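Local structure of malonyl-CoA-[acyl-carrier-protein] transacylase (Coxiella burnetii, 3TQE) at residues A[11-16]-A[72-77]; A[98-103]-A[116-121]; A[236-241]-A[261-266]. The protein probably catalyses transfer of the malonyl group from malonyl-CoA to the holo form of the acyl carrier protein, releasing CoA. One frame throughout, in Å; residues are numbered along the deposited sequence. Where two conformers were deposited one is given.

In the fold
The three contacts follow one another along the chain and belong to one acyl transferase domain. Contacts 1 and 2 are neighbours, their centres 10 Å apart, and they meet at helix 97-105, which carries one segment of contact 2: Phe12 and Asp74 of contact 1 pack on Ala101 of that helix. Both thus reach the same bound glycine, through Gln15 and Arg121, in the pocket that includes the predicted active-site residues Ser96 and His205. Contact 3, about 18 Å from either centre, joins the 236-241 loop to helix 261-270. It meets contact 1 where Trp261 touches Val11 of the inner strand 9-12 of the parallel sheet, whereas its nearest atoms are about 5 Å from contact 2.

Contact 1 of 3, residues A[11-16]-A[72-77]; sequences VFPGQG and TADVAI. With GLY (glycine), chain B.
Two similar first torsions set up the meeting of Phe12 and Asp74: each carries CG opposite its own carbonyl carbon, with chi1 -65° for the phenylalanine and -74° for the aspartate. The Asp74 carboxylate thereby leaves helix 63-83 and ends beside Pro13, where strand 9-12 of the parallel sheet runs out into a loop. This is the strand-to-loop exit of an acyl transferase α/β core, and the loop continues to Gln15 in the pocket where a glycine is bound in this structure.

At the phenylalanine the touch is glancing. The CB of Asp74 lies at the ring edge, 4.0 Å from Phe12 CD1, and the carboxylate is turned 47° from the ring plane. Its OD2 comes closer to the base of that side chain, 3.7 Å from Phe12 CB. The proline ring is approached most closely by the other oxygen, Asp74 OD1, 3.7 Å from Pro13 CG, as the two side chains slide past each other in opposite directions.

All three touching residues are buried. Helix 97-105 adds Ala102 and Cys105 against Phe12, while Pro281 from a loop packs on the aspartate. In the strand, the Phe12 backbone is hydrogen-bonded with Ala93 and His95, which ties it to the chain leading into the predicted nucleophile, Ser96.

Farther along 11-16, Gln15, in one of its two deposited conformers, puts OE1 3.4 Å from the glycine CA. Back at the helix, the closest approach joins two oxygens, Asp74 OD2 and the carbonyl O of Pro13, only 2.7 Å apart, a spacing that suggests the carboxyl group holds a proton.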
ATOM      1  N   VAL A  11      -2.407   4.033   8.489  1.00 11.26           N
ATOM      2  CA  VAL A  11      -2.498   3.244   7.291  1.00 11.31           C
ATOM      3  C   VAL A  11      -1.765   3.924   6.164  1.00 10.69           C
ATOM      4  O   VAL A  11      -1.903   5.121   5.944  1.00 12.24           O
ATOM      5  CB  VAL A  11      -3.955   2.879   6.905  1.00 12.15           C
ATOM      6  CG1 VAL A  11      -4.542   1.980   7.996  1.00 13.96           C
ATOM      7  CG2 VAL A  11      -4.857   4.101   6.655  1.00 14.00           C
ATOM      8  N   PHE A  12      -0.932   3.157   5.476  1.00 10.24           N
ATOM      9  CA  PHE A  12      -0.011   3.698   4.503  1.00 11.24           C
ATOM     10  C   PHE A  12      -0.412   3.282   3.113  1.00 11.20           C
ATOM     11  O   PHE A  12      -0.474   2.093   2.819  1.00 11.79           O
ATOM     12  CB  PHE A  12       1.397   3.182   4.778  1.00 10.88           C
ATOM     13  CG  PHE A  12       1.964   3.653   6.078  1.00 10.96           C
ATOM     14  CD1 PHE A  12       2.746   4.780   6.143  1.00 12.34           C
ATOM     15  CD2 PHE A  12       1.679   2.989   7.242  1.00 11.85           C
ATOM     16  CE1 PHE A  12       3.294   5.205   7.332  1.00 13.33           C
ATOM     17  CE2 PHE A  12       2.214   3.415   8.423  1.00 12.36           C
ATOM     18  CZ  PHE A  12       3.042   4.506   8.461  1.00 12.79           C
ATOM     19  N   PRO A  13      -0.675   4.248   2.253  1.00 12.09           N
ATOM     20  CA  PRO A  13      -1.071   3.905   0.926  1.00 13.12           C
ATOM     21  C   PRO A  13       0.044   3.436   0.023  1.00 14.07           C
ATOM     22  O   PRO A  13       1.212   3.704   0.249  1.00 15.55           O
ATOM     23  CB  PRO A  13      -1.645   5.191   0.391  1.00 14.71           C
ATOM     24  CG  PRO A  13      -1.120   6.194   1.131  1.00 16.18           C
ATOM     25  CD  PRO A  13      -0.793   5.680   2.490  1.00 12.87           C
ATOM     26  N   GLY A  14      -0.369   2.725  -1.000  1.00 15.05           N
ATOM     27  CA  GLY A  14       0.509   2.210  -2.030  1.00 15.75           C
ATOM     28  C   GLY A  14       0.094   2.674  -3.406  1.00 16.35           C
ATOM     29  O   GLY A  14      -0.499   3.732  -3.569  1.00 15.79           O
ATOM     30  N   GLN A  15       0.404   1.852  -4.404  0.50 17.54           N
ATOM     31  CA  GLN A  15       0.052   2.103  -5.809  0.50 19.01           C
ATOM     32  C   GLN A  15      -1.348   2.661  -5.986  0.50 18.79           C
ATOM     33  O   GLN A  15      -2.303   2.180  -5.373  0.50 19.63           O
ATOM     34  CB  GLN A  15       0.162   0.795  -6.599  0.50 19.77           C
ATOM     35  CG  GLN A  15      -0.121   0.941  -8.079  0.50 23.17           C
ATOM     36  CD  GLN A  15       0.839   0.142  -8.915  0.50 28.00           C
ATOM     37  OE1 GLN A  15       1.612  -0.657  -8.382  0.50 30.49           O
ATOM     38  NE2 GLN A  15       0.820   0.366 -10.232  0.50 30.33           N
ATOM     39  N   GLY A  16      -1.466   3.667  -6.841  1.00 18.68           N
ATOM     40  CA  GLY A  16      -2.739   4.258  -7.103  1.00 19.62           C
ATOM     41  C   GLY A  16      -2.858   5.580  -6.413  1.00 18.28           C
ATOM     42  O   GLY A  16      -3.641   6.429  -6.841  1.00 21.62           O
ATOM     43  N   THR A  72       8.563   7.206  -0.186  1.00 10.56           N
ATOM     44  CA  THR A  72       9.160   8.457   0.277  1.00  9.55           C
ATOM     45  C   THR A  72       8.076   9.422   0.744  1.00 10.40           C
ATOM     46  O   THR A  72       8.216  10.042   1.781  1.00 11.33           O
ATOM     47  CB  THR A  72      10.047   9.047  -0.820  1.00  9.90           C
ATOM     48  OG1 THR A  72      11.060   8.106  -1.149  1.00 11.31           O
ATOM     49  CG2 THR A  72      10.711  10.338  -0.354  1.00 11.22           C
ATOM     50  N   ALA A  73       7.003   9.523  -0.013  1.00 10.17           N
ATOM     51  CA  ALA A  73       5.892  10.403   0.359  1.00 10.37           C
ATOM     52  C   ALA A  73       5.285   9.965   1.688  1.00 10.84           C
ATOM     53  O   ALA A  73       5.034  10.782   2.567  1.00 11.87           O
ATOM     54  CB  ALA A  73       4.837  10.414  -0.715  1.00 11.34           C
ATOM     55  N   ASP A  74       5.074   8.661   1.836  1.00 10.37           N
ATOM     56  CA  ASP A  74       4.454   8.154   3.049  1.00 10.42           C
ATOM     57  C   ASP A  74       5.374   8.425   4.244  1.00 10.71           C
ATOM     58  O   ASP A  74       4.915   8.835   5.303  1.00 11.30           O
ATOM     59  CB  ASP A  74       4.257   6.655   2.928  1.00 10.58           C
ATOM     60  CG  ASP A  74       3.123   6.223   1.987  1.00 11.94           C
ATOM     61  OD1 ASP A  74       2.457   7.042   1.332  1.00 13.51           O
ATOM     62  OD2 ASP A  74       2.923   4.973   1.915  1.00 12.97           O
ATOM     63  N   VAL A  75       6.664   8.154   4.099  1.00 10.43           N
ATOM     64  CA  VAL A  75       7.598   8.374   5.180  1.00 10.79           C
ATOM     65  C   VAL A  75       7.730   9.864   5.489  1.00 11.13           C
ATOM     66  O   VAL A  75       7.814  10.262   6.634  1.00 11.88           O
ATOM     67  CB  VAL A  75       8.940   7.764   4.846  1.00 10.83           C
ATOM     68  CG1 VAL A  75       9.998   8.226   5.811  1.00 14.00           C
ATOM     69  CG2 VAL A  75       8.808   6.251   4.839  1.00 12.10           C
ATOM     70  N   ALA A  76       7.733  10.697   4.464  1.00 10.86           N
ATOM     71  CA  ALA A  76       7.780  12.151   4.684  1.00 11.25           C
ATOM     72  C   ALA A  76       6.626  12.601   5.546  1.00 11.85           C
ATOM     73  O   ALA A  76       6.803  13.432   6.446  1.00 12.83           O
ATOM     74  CB  ALA A  76       7.800  12.885   3.358  1.00 12.57           C
ATOM     75  N   ILE A  77       5.443  12.091   5.257  1.00 11.64           N
ATOM     76  CA  ILE A  77       4.261  12.488   6.037  1.00 11.27           C
ATOM     77  C   ILE A  77       4.369  11.983   7.454  1.00 11.34           C
ATOM     78  O   ILE A  77       4.059  12.701   8.404  1.00 12.20           O
ATOM     79  CB  ILE A  77       2.977  12.043   5.357  1.00 11.20           C
ATOM     80  CG1 ILE A  77       2.781  12.907   4.106  1.00 14.38           C
ATOM     81  CG2 ILE A  77       1.782  12.120   6.313  1.00 13.01           C
ATOM     82  CD1 ILE A  77       1.729  12.412   3.174  1.00 20.46           C
TER
HETATM   83  N   GLY B 314      -0.807  -3.600  -6.023  1.00 46.42           N
HETATM   84  CA  GLY B 314       0.329  -2.623  -5.975  1.00 45.67           C
HETATM   85  C   GLY B 314       1.647  -3.270  -5.585  1.00 45.14           C
HETATM   86  O   GLY B 314       2.606  -2.633  -5.103  1.00 43.80           O
HETATM   87  OXT GLY B 314       1.777  -4.473  -5.729  1.00 44.96           O

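Contact 2 of 3, residues A[98-103]-A[116-121]; sequences GEYAAL and KLVEKR. With GLY (glycine), chain B.
Tyr100 is the meeting point of two antiparallel helix segments: it points from helix 97-105 toward helix 111-128 and receives Leu117, Val118 and Arg121 around its ring. The segment axes run at 168° and come no closer than 11.1 Å, so the large aromatic side chain spans the gap.

Apolar contacts occupy two sides of the ring. Val118 sends CG1 over one face in a CH-pi contact, 3.9 Å from the Tyr100 ring centroid and displaced toward the CG end. Leu117 approaches instead at the edge, where its CD2 lies 3.7 Å from Tyr100 CE1 and the two side chains cross at about a right angle. Leu216 and Ile220 of helix 210-220 pack against Tyr100 and Leu117 as well.

The arginine passes the ring obliquely, its guanidinium plane 60° from that of the phenol and NE 3.5 Å from Tyr100 CE2. CG stands opposite the backbone N and the chain stays extended as far as NE, a shape that carries the charged head past the tyrosine to the ligand.

Polar links hold all three guanidinium nitrogens. Water 1 accepts from both Tyr100 OH, at 2.6 Å, and Arg121 NE, at 3.0 Å, and lies near the planes of both groups. NH1 donates to the ligand over 3.0 Å between Arg121 NH1 and glycine O, nearly straight at 167°, and is also bonded to Gln67. NH2 is held by Gln254 and by Ser96, so these bonds together restrain the head's rotation.

An arginine that receives a carboxylate beside the predicted nucleophile, Ser96, is a hallmark of the malonyl transferase site, where its counterpart binds the malonyl carboxylate; the glycine carboxylate bound here is consistent with that role.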
ATOM      1  N   GLY A  98       2.717   0.033   0.680  1.00 12.02           N
ATOM      2  CA  GLY A  98       2.589   0.725   1.929  1.00 12.24           C
ATOM      3  C   GLY A  98       3.126  -0.039   3.105  1.00 11.71           C
ATOM      4  O   GLY A  98       3.475   0.535   4.116  1.00 11.79           O
ATOM      5  N   GLU A  99       3.187  -1.353   2.993  1.00 12.29           N
ATOM      6  CA  GLU A  99       3.714  -2.137   4.079  1.00 11.42           C
ATOM      7  C   GLU A  99       5.185  -1.808   4.344  1.00 11.60           C
ATOM      8  O   GLU A  99       5.625  -1.830   5.484  1.00 12.35           O
ATOM      9  CB  GLU A  99       3.508  -3.607   3.728  1.00 13.66           C
ATOM     10  CG  GLU A  99       3.929  -4.564   4.791  1.00 15.78           C
ATOM     11  CD  GLU A  99       3.144  -5.875   4.661  1.00 19.68           C
ATOM     12  OE1 GLU A  99       1.881  -5.814   4.583  1.00 18.87           O
ATOM     13  OE2 GLU A  99       3.798  -6.946   4.650  1.00 21.40           O
ATOM     14  N   TYR A 100       5.921  -1.435   3.295  1.00 12.24           N
ATOM     15  CA  TYR A 100       7.303  -1.034   3.478  1.00 11.81           C
ATOM     16  C   TYR A 100       7.376   0.266   4.210  1.00 11.70           C
ATOM     17  O   TYR A 100       8.291   0.470   5.003  1.00 12.06           O
ATOM     18  CB  TYR A 100       8.035  -0.914   2.152  1.00 11.77           C
ATOM     19  CG  TYR A 100       8.240  -2.265   1.510  1.00 12.55           C
ATOM     20  CD1 TYR A 100       9.430  -2.932   1.673  1.00 14.23           C
ATOM     21  CD2 TYR A 100       7.227  -2.897   0.785  1.00 12.63           C
ATOM     22  CE1 TYR A 100       9.630  -4.178   1.123  1.00 15.16           C
ATOM     23  CE2 TYR A 100       7.405  -4.183   0.255  1.00 14.21           C
ATOM     24  CZ  TYR A 100       8.630  -4.789   0.398  1.00 13.36           C
ATOM     25  OH  TYR A 100       8.820  -6.040  -0.118  1.00 17.70           O
ATOM     26  N   ALA A 101       6.469   1.187   3.894  1.00 11.05           N
ATOM     27  CA  ALA A 101       6.449   2.425   4.622  1.00 11.18           C
ATOM     28  C   ALA A 101       6.160   2.180   6.081  1.00 11.24           C
ATOM     29  O   ALA A 101       6.798   2.769   6.939  1.00 11.68           O
ATOM     30  CB  ALA A 101       5.419   3.388   4.030  1.00 11.97           C
ATOM     31  N   ALA A 102       5.219   1.296   6.371  1.00 10.87           N
ATOM     32  CA  ALA A 102       4.879   0.973   7.766  1.00 10.54           C
ATOM     33  C   ALA A 102       6.116   0.430   8.470  1.00 11.55           C
ATOM     34  O   ALA A 102       6.430   0.800   9.592  1.00 12.06           O
ATOM     35  CB  ALA A 102       3.751  -0.008   7.807  1.00 12.03           C
ATOM     36  N   LEU A 103       6.858  -0.441   7.801  1.00 10.94           N
ATOM     37  CA  LEU A 103       8.033  -1.003   8.407  1.00 11.43           C
ATOM     38  C   LEU A 103       9.158  -0.016   8.622  1.00 11.70           C
ATOM     39  O   LEU A 103       9.871  -0.094   9.613  1.00 13.28           O
ATOM     40  CB  LEU A 103       8.537  -2.192   7.606  1.00 11.79           C
ATOM     41  CG  LEU A 103       7.666  -3.433   7.695  1.00 13.63           C
ATOM     42  CD1 LEU A 103       8.070  -4.401   6.608  1.00 15.90           C
ATOM     43  CD2 LEU A 103       7.741  -4.064   9.103  1.00 15.27           C
ATOM     44  N   LYS A 116      15.836   1.800  -1.787  1.00 12.91           N
ATOM     45  CA  LYS A 116      16.503   0.992  -2.804  1.00 14.09           C
ATOM     46  C   LYS A 116      15.755  -0.323  -3.015  1.00 12.86           C
ATOM     47  O   LYS A 116      15.621  -0.812  -4.136  1.00 13.14           O
ATOM     48  CB  LYS A 116      17.930   0.719  -2.404  1.00 15.13           C
ATOM     49  CG  LYS A 116      18.787   1.929  -2.336  1.00 19.17           C
ATOM     50  CD  LYS A 116      20.221   1.537  -2.037  1.00 24.73           C
ATOM     51  CE  LYS A 116      21.135   2.720  -1.978  1.00 28.81           C
ATOM     52  NZ  LYS A 116      22.465   2.276  -1.429  1.00 33.44           N
ATOM     53  N   LEU A 117      15.268  -0.900  -1.931  1.00 12.62           N
ATOM     54  CA  LEU A 117      14.602  -2.170  -2.002  1.00 12.20           C
ATOM     55  C   LEU A 117      13.291  -2.059  -2.803  1.00 11.59           C
ATOM     56  O   LEU A 117      12.956  -2.945  -3.580  1.00 12.25           O
ATOM     57  CB  LEU A 117      14.301  -2.673  -0.604  1.00 13.05           C
ATOM     58  CG  LEU A 117      13.662  -4.034  -0.512  1.00 15.05           C
ATOM     59  CD1 LEU A 117      14.569  -5.114  -1.089  1.00 16.54           C
ATOM     60  CD2 LEU A 117      13.303  -4.293   0.931  1.00 16.71           C
ATOM     61  N   VAL A 118      12.522  -1.001  -2.582  1.00 10.59           N
ATOM     62  CA  VAL A 118      11.259  -0.910  -3.293  1.00 10.67           C
ATOM     63  C   VAL A 118      11.451  -0.503  -4.738  1.00 10.59           C
ATOM     64  O   VAL A 118      10.620  -0.834  -5.561  1.00 11.12           O
ATOM     65  CB  VAL A 118      10.199  -0.052  -2.581  1.00 10.71           C
ATOM     66  CG1 VAL A 118       9.900  -0.596  -1.186  1.00 12.08           C
ATOM     67  CG2 VAL A 118      10.552   1.420  -2.571  1.00 11.65           C
ATOM     68  N   GLU A 119      12.552   0.190  -5.052  1.00 11.03           N
ATOM     69  CA  GLU A 119      12.878   0.385  -6.437  1.00 11.38           C
ATOM     70  C   GLU A 119      13.089  -0.957  -7.106  1.00 11.59           C
ATOM     71  O   GLU A 119      12.568  -1.194  -8.189  1.00 11.68           O
ATOM     72  CB  GLU A 119      14.107   1.246  -6.589  1.00 12.05           C
ATOM     73  CG  GLU A 119      14.459   1.437  -8.050  1.00 13.80           C
ATOM     74  CD  GLU A 119      15.685   2.241  -8.279  1.00 18.14           C
ATOM     75  OE1 GLU A 119      16.715   1.937  -7.639  1.00 22.42           O
ATOM     76  OE2 GLU A 119      15.610   3.171  -9.123  1.00 22.06           O
ATOM     77  N   LYS A 120      13.823  -1.844  -6.440  1.00 12.27           N
ATOM     78  CA  LYS A 120      14.032  -3.174  -6.984  0.50 12.93           C
ATOM     79  C   LYS A 120      12.728  -3.941  -7.066  1.00 12.54           C
ATOM     80  O   LYS A 120      12.448  -4.621  -8.057  1.00 13.14           O
ATOM     81  CB  LYS A 120      15.042  -3.956  -6.166  0.50 13.67           C
ATOM     82  CG  LYS A 120      16.482  -3.541  -6.403  0.50 17.51           C
ATOM     83  CD  LYS A 120      17.353  -4.123  -5.316  0.50 21.17           C
ATOM     84  CE  LYS A 120      18.807  -3.737  -5.489  0.50 24.39           C
ATOM     85  NZ  LYS A 120      19.621  -4.248  -4.337  0.50 27.03           N
ATOM     86  N   ARG A 121      11.913  -3.816  -6.042  1.00 11.37           N
ATOM     87  CA  ARG A 121      10.618  -4.478  -6.051  1.00 11.08           C
ATOM     88  C   ARG A 121       9.831  -4.069  -7.286  1.00 11.71           C
ATOM     89  O   ARG A 121       9.259  -4.907  -7.977  1.00 12.70           O
ATOM     90  CB  ARG A 121       9.851  -4.167  -4.776  1.00 11.59           C
ATOM     91  CG  ARG A 121       8.487  -4.799  -4.657  1.00 12.24           C
ATOM     92  CD  ARG A 121       7.911  -4.392  -3.343  1.00 12.92           C
ATOM     93  NE  ARG A 121       6.629  -5.020  -3.014  1.00 12.97           N
ATOM     94  CZ  ARG A 121       5.433  -4.535  -3.328  1.00 15.71           C
ATOM     95  NH1 ARG A 121       5.308  -3.418  -4.033  1.00 14.80           N
ATOM     96  NH2 ARG A 121       4.339  -5.193  -2.944  1.00 18.49           N
TER
HETATM   97  N   GLY B 314      -0.807  -3.600  -6.023  1.00 46.42           N
HETATM   98  CA  GLY B 314       0.329  -2.623  -5.975  1.00 45.67           C
HETATM   99  C   GLY B 314       1.647  -3.270  -5.585  1.00 45.14           C
HETATM  100  O   GLY B 314       2.606  -2.633  -5.103  1.00 43.80           O
HETATM  101  OXT GLY B 314       1.777  -4.473  -5.729  1.00 44.96           O
HETATM  102  O   HOH W   1       6.665  -7.190  -1.005  1.00 18.79           O

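Contact 3 of 3, residues A[236-241]-A[261-266]; sequences VDVVDH and WVETIK
Val238 is the residue of the 236-241 loop that touches helix 261-270, resting on the backbone and side chains of Glu263 and Thr264. Two residues earlier, Val236 O accepts a hydrogen bond from Arg260 NH1. Asp237, which turns away from the helix, braces the loop internally: His241 NE2 donates to Asp237 OD2 over 2.7 Å at 164°. The acceptor lies in the imidazole plane and is met on the syn side, though 27° out of the carboxylate plane. OD1 takes a weak bond from the backbone N of Val239.

At Val238 the backbone enters the left-handed region, and the side chain is presented to the helix. With chi1 at -158°, CG1 lies roughly opposite the backbone N and presses on the helix main chain, 3.6 Å from Glu263 O and 3.7 Å from Thr264 CA. CG2 takes the neighbouring spot, 3.9 Å from Glu263 CB, with the two side chains crossing at about a right angle. The polar ends of the helix residues are occupied elsewhere: Glu263 forms a salt bridge with Arg260, whose carbonyl oxygen is hydrogen-bonded to Thr264 OG1.

The segment ends at His241, whose ring meets that of His234 and rests on Ile246 and Ile247 of helix 244-254. On the other segment, Thr264 packs on Ala93 of strand 91-94, and Trp261 and Ile265 pack on helix 284-292. Val238 thus fills the seam between a loop backed by helix 244-254 and a helix packed against the parallel sheet.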
ATOM      1  N   VAL A 236      -0.320 -10.262   4.105  1.00 14.94           N
ATOM      2  CA  VAL A 236      -0.459 -11.618   3.617  1.00 15.73           C
ATOM      3  C   VAL A 236      -1.150 -12.486   4.614  1.00 16.12           C
ATOM      4  O   VAL A 236      -1.897 -13.392   4.223  1.00 17.87           O
ATOM      5  CB  VAL A 236       0.909 -12.190   3.205  1.00 16.81           C
ATOM      6  CG1 VAL A 236       1.809 -12.363   4.381  1.00 17.44           C
ATOM      7  CG2 VAL A 236       0.754 -13.457   2.433  1.00 20.64           C
ATOM      8  N   ASP A 237      -0.947 -12.198   5.898  1.00 16.13           N
ATOM      9  CA  ASP A 237      -1.460 -13.045   6.963  1.00 16.76           C
ATOM     10  C   ASP A 237      -2.240 -12.353   8.062  1.00 15.85           C
ATOM     11  O   ASP A 237      -2.738 -12.998   8.998  1.00 16.74           O
ATOM     12  CB  ASP A 237      -0.315 -13.874   7.541  1.00 18.05           C
ATOM     13  CG  ASP A 237       0.833 -13.055   8.018  1.00 19.90           C
ATOM     14  OD1 ASP A 237       0.714 -11.818   8.073  1.00 21.53           O
ATOM     15  OD2 ASP A 237       1.909 -13.653   8.274  1.00 25.13           O
ATOM     16  N   VAL A 238      -2.345 -11.034   7.978  1.00 14.35           N
ATOM     17  CA  VAL A 238      -3.133 -10.264   8.901  1.00 15.02           C
ATOM     18  C   VAL A 238      -2.655 -10.424  10.346  1.00 14.95           C
ATOM     19  O   VAL A 238      -3.436 -10.458  11.284  1.00 16.29           O
ATOM     20  CB  VAL A 238      -4.638 -10.564   8.784  1.00 14.14           C
ATOM     21  CG1 VAL A 238      -5.459  -9.417   9.347  1.00 17.55           C
ATOM     22  CG2 VAL A 238      -5.053 -10.821   7.318  1.00 17.89           C
ATOM     23  N   VAL A 239      -1.359 -10.484  10.514  1.00 15.15           N
ATOM     24  CA  VAL A 239      -0.755 -10.450  11.835  1.00 15.89           C
ATOM     25  C   VAL A 239       0.534  -9.677  11.815  1.00 14.97           C
ATOM     26  O   VAL A 239       1.120  -9.437  10.771  1.00 13.65           O
ATOM     27  CB  VAL A 239      -0.506 -11.833  12.408  1.00 17.41           C
ATOM     28  CG1 VAL A 239      -1.803 -12.607  12.548  1.00 20.02           C
ATOM     29  CG2 VAL A 239       0.442 -12.543  11.564  1.00 17.94           C
ATOM     30  N   ASP A 240       0.978  -9.290  13.000  1.00 15.24           N
ATOM     31  CA  ASP A 240       2.257  -8.654  13.131  1.00 16.14           C
ATOM     32  C   ASP A 240       3.314  -9.694  13.413  1.00 15.86           C
ATOM     33  O   ASP A 240       3.017 -10.789  13.928  1.00 18.46           O
ATOM     34  CB  ASP A 240       2.221  -7.621  14.244  1.00 16.89           C
ATOM     35  CG  ASP A 240       1.853  -8.190  15.556  1.00 20.60           C
ATOM     36  OD1 ASP A 240       0.835  -8.926  15.635  1.00 22.31           O
ATOM     37  OD2 ASP A 240       2.567  -7.871  16.519  1.00 25.93           O
ATOM     38  N   HIS A 241       4.544  -9.347  13.092  1.00 14.77           N
ATOM     39  CA  HIS A 241       5.684 -10.225  13.294  1.00 16.10           C
ATOM     40  C   HIS A 241       6.857  -9.457  13.862  1.00 16.47           C
ATOM     41  O   HIS A 241       7.118  -8.345  13.463  1.00 18.20           O
ATOM     42  CB  HIS A 241       6.128 -10.826  11.980  1.00 16.65           C
ATOM     43  CG  HIS A 241       5.107 -11.705  11.351  1.00 17.31           C
ATOM     44  ND1 HIS A 241       4.598 -12.816  11.990  1.00 19.20           N
ATOM     45  CD2 HIS A 241       4.502 -11.649  10.144  1.00 19.56           C
ATOM     46  CE1 HIS A 241       3.717 -13.405  11.197  1.00 19.99           C
ATOM     47  NE2 HIS A 241       3.643 -12.717  10.069  1.00 20.39           N
ATOM     48  N   TRP A 261      -6.779  -6.663   2.908  1.00 13.57           N
ATOM     49  CA  TRP A 261      -7.014  -5.372   3.518  1.00 13.54           C
ATOM     50  C   TRP A 261      -8.279  -5.351   4.370  1.00 13.78           C
ATOM     51  O   TRP A 261      -8.274  -4.838   5.490  1.00 13.82           O
ATOM     52  CB  TRP A 261      -7.042  -4.279   2.471  1.00 14.24           C
ATOM     53  CG  TRP A 261      -6.996  -2.928   3.035  1.00 13.30           C
ATOM     54  CD1 TRP A 261      -7.985  -2.014   3.055  1.00 15.25           C
ATOM     55  CD2 TRP A 261      -5.887  -2.339   3.716  1.00 12.63           C
ATOM     56  NE1 TRP A 261      -7.560  -0.873   3.684  1.00 15.12           N
ATOM     57  CE2 TRP A 261      -6.278  -1.062   4.120  1.00 13.70           C
ATOM     58  CE3 TRP A 261      -4.605  -2.776   4.028  1.00 14.76           C
ATOM     59  CZ2 TRP A 261      -5.418  -0.205   4.799  1.00 13.32           C
ATOM     60  CZ3 TRP A 261      -3.769  -1.930   4.724  1.00 14.30           C
ATOM     61  CH2 TRP A 261      -4.174  -0.666   5.085  1.00 14.54           C
ATOM     62  N   VAL A 262      -9.358  -5.912   3.877  1.00 14.24           N
ATOM     63  CA  VAL A 262     -10.569  -5.857   4.664  0.50 14.48           C
ATOM     64  C   VAL A 262     -10.357  -6.612   5.993  1.00 14.03           C
ATOM     65  O   VAL A 262     -10.765  -6.106   7.034  1.00 15.26           O
ATOM     66  CB  VAL A 262     -11.809  -6.298   3.881  0.50 15.10           C
ATOM     67  CG1 VAL A 262     -11.569  -7.635   3.237  0.50 16.28           C
ATOM     68  CG2 VAL A 262     -13.054  -6.258   4.776  0.50 14.56           C
ATOM     69  N   GLU A 263      -9.673  -7.747   5.984  1.00 13.70           N
ATOM     70  CA  GLU A 263      -9.422  -8.454   7.229  1.00 14.28           C
ATOM     71  C   GLU A 263      -8.512  -7.648   8.143  1.00 13.68           C
ATOM     72  O   GLU A 263      -8.643  -7.700   9.360  1.00 14.45           O
ATOM     73  CB  GLU A 263      -8.800  -9.817   6.964  1.00 16.20           C
ATOM     74  CG  GLU A 263      -9.763 -10.814   6.451  1.00 18.01           C
ATOM     75  CD  GLU A 263      -9.068 -12.017   5.869  1.00 20.62           C
ATOM     76  OE1 GLU A 263      -8.543 -11.904   4.731  1.00 22.39           O
ATOM     77  OE2 GLU A 263      -9.045 -13.063   6.549  1.00 27.28           O
ATOM     78  N   THR A 264      -7.567  -6.931   7.566  1.00 12.04           N
ATOM     79  CA  THR A 264      -6.676  -6.067   8.354  1.00 12.28           C
ATOM     80  C   THR A 264      -7.476  -4.990   9.068  1.00 12.69           C
ATOM     81  O   THR A 264      -7.291  -4.770  10.271  1.00 12.84           O
ATOM     82  CB  THR A 264      -5.615  -5.430   7.472  1.00 12.53           C
ATOM     83  OG1 THR A 264      -4.796  -6.473   6.946  1.00 13.75           O
ATOM     84  CG2 THR A 264      -4.773  -4.448   8.249  1.00 14.10           C
ATOM     85  N   ILE A 265      -8.363  -4.328   8.351  1.00 12.31           N
ATOM     86  CA  ILE A 265      -9.152  -3.262   8.951  1.00 13.07           C
ATOM     87  C   ILE A 265     -10.083  -3.850   9.999  1.00 13.99           C
ATOM     88  O   ILE A 265     -10.237  -3.279  11.076  1.00 14.11           O
ATOM     89  CB  ILE A 265      -9.911  -2.472   7.896  1.00 13.39           C
ATOM     90  CG1 ILE A 265      -8.938  -1.787   6.933  1.00 14.66           C
ATOM     91  CG2 ILE A 265     -10.876  -1.494   8.519  1.00 14.70           C
ATOM     92  CD1 ILE A 265      -7.892  -0.900   7.565  1.00 14.11           C
ATOM     93  N   LYS A 266     -10.671  -4.995   9.708  1.00 15.03           N
ATOM     94  CA  LYS A 266     -11.546  -5.631  10.681  1.00 16.65           C
ATOM     95  C   LYS A 266     -10.774  -6.024  11.948  1.00 16.66           C
ATOM     96  O   LYS A 266     -11.282  -5.863  13.063  1.00 17.74           O
ATOM     97  CB  LYS A 266     -12.222  -6.835  10.061  1.00 17.61           C
ATOM     98  CG  LYS A 266     -13.320  -6.390   9.098  1.00 22.18           C
ATOM     99  CD  LYS A 266     -14.023  -7.536   8.465  1.00 27.78           C
ATOM    100  CE  LYS A 266     -15.209  -7.036   7.657  1.00 32.23           C
ATOM    101  NZ  LYS A 266     -16.124  -8.153   7.335  1.00 37.33           N
TER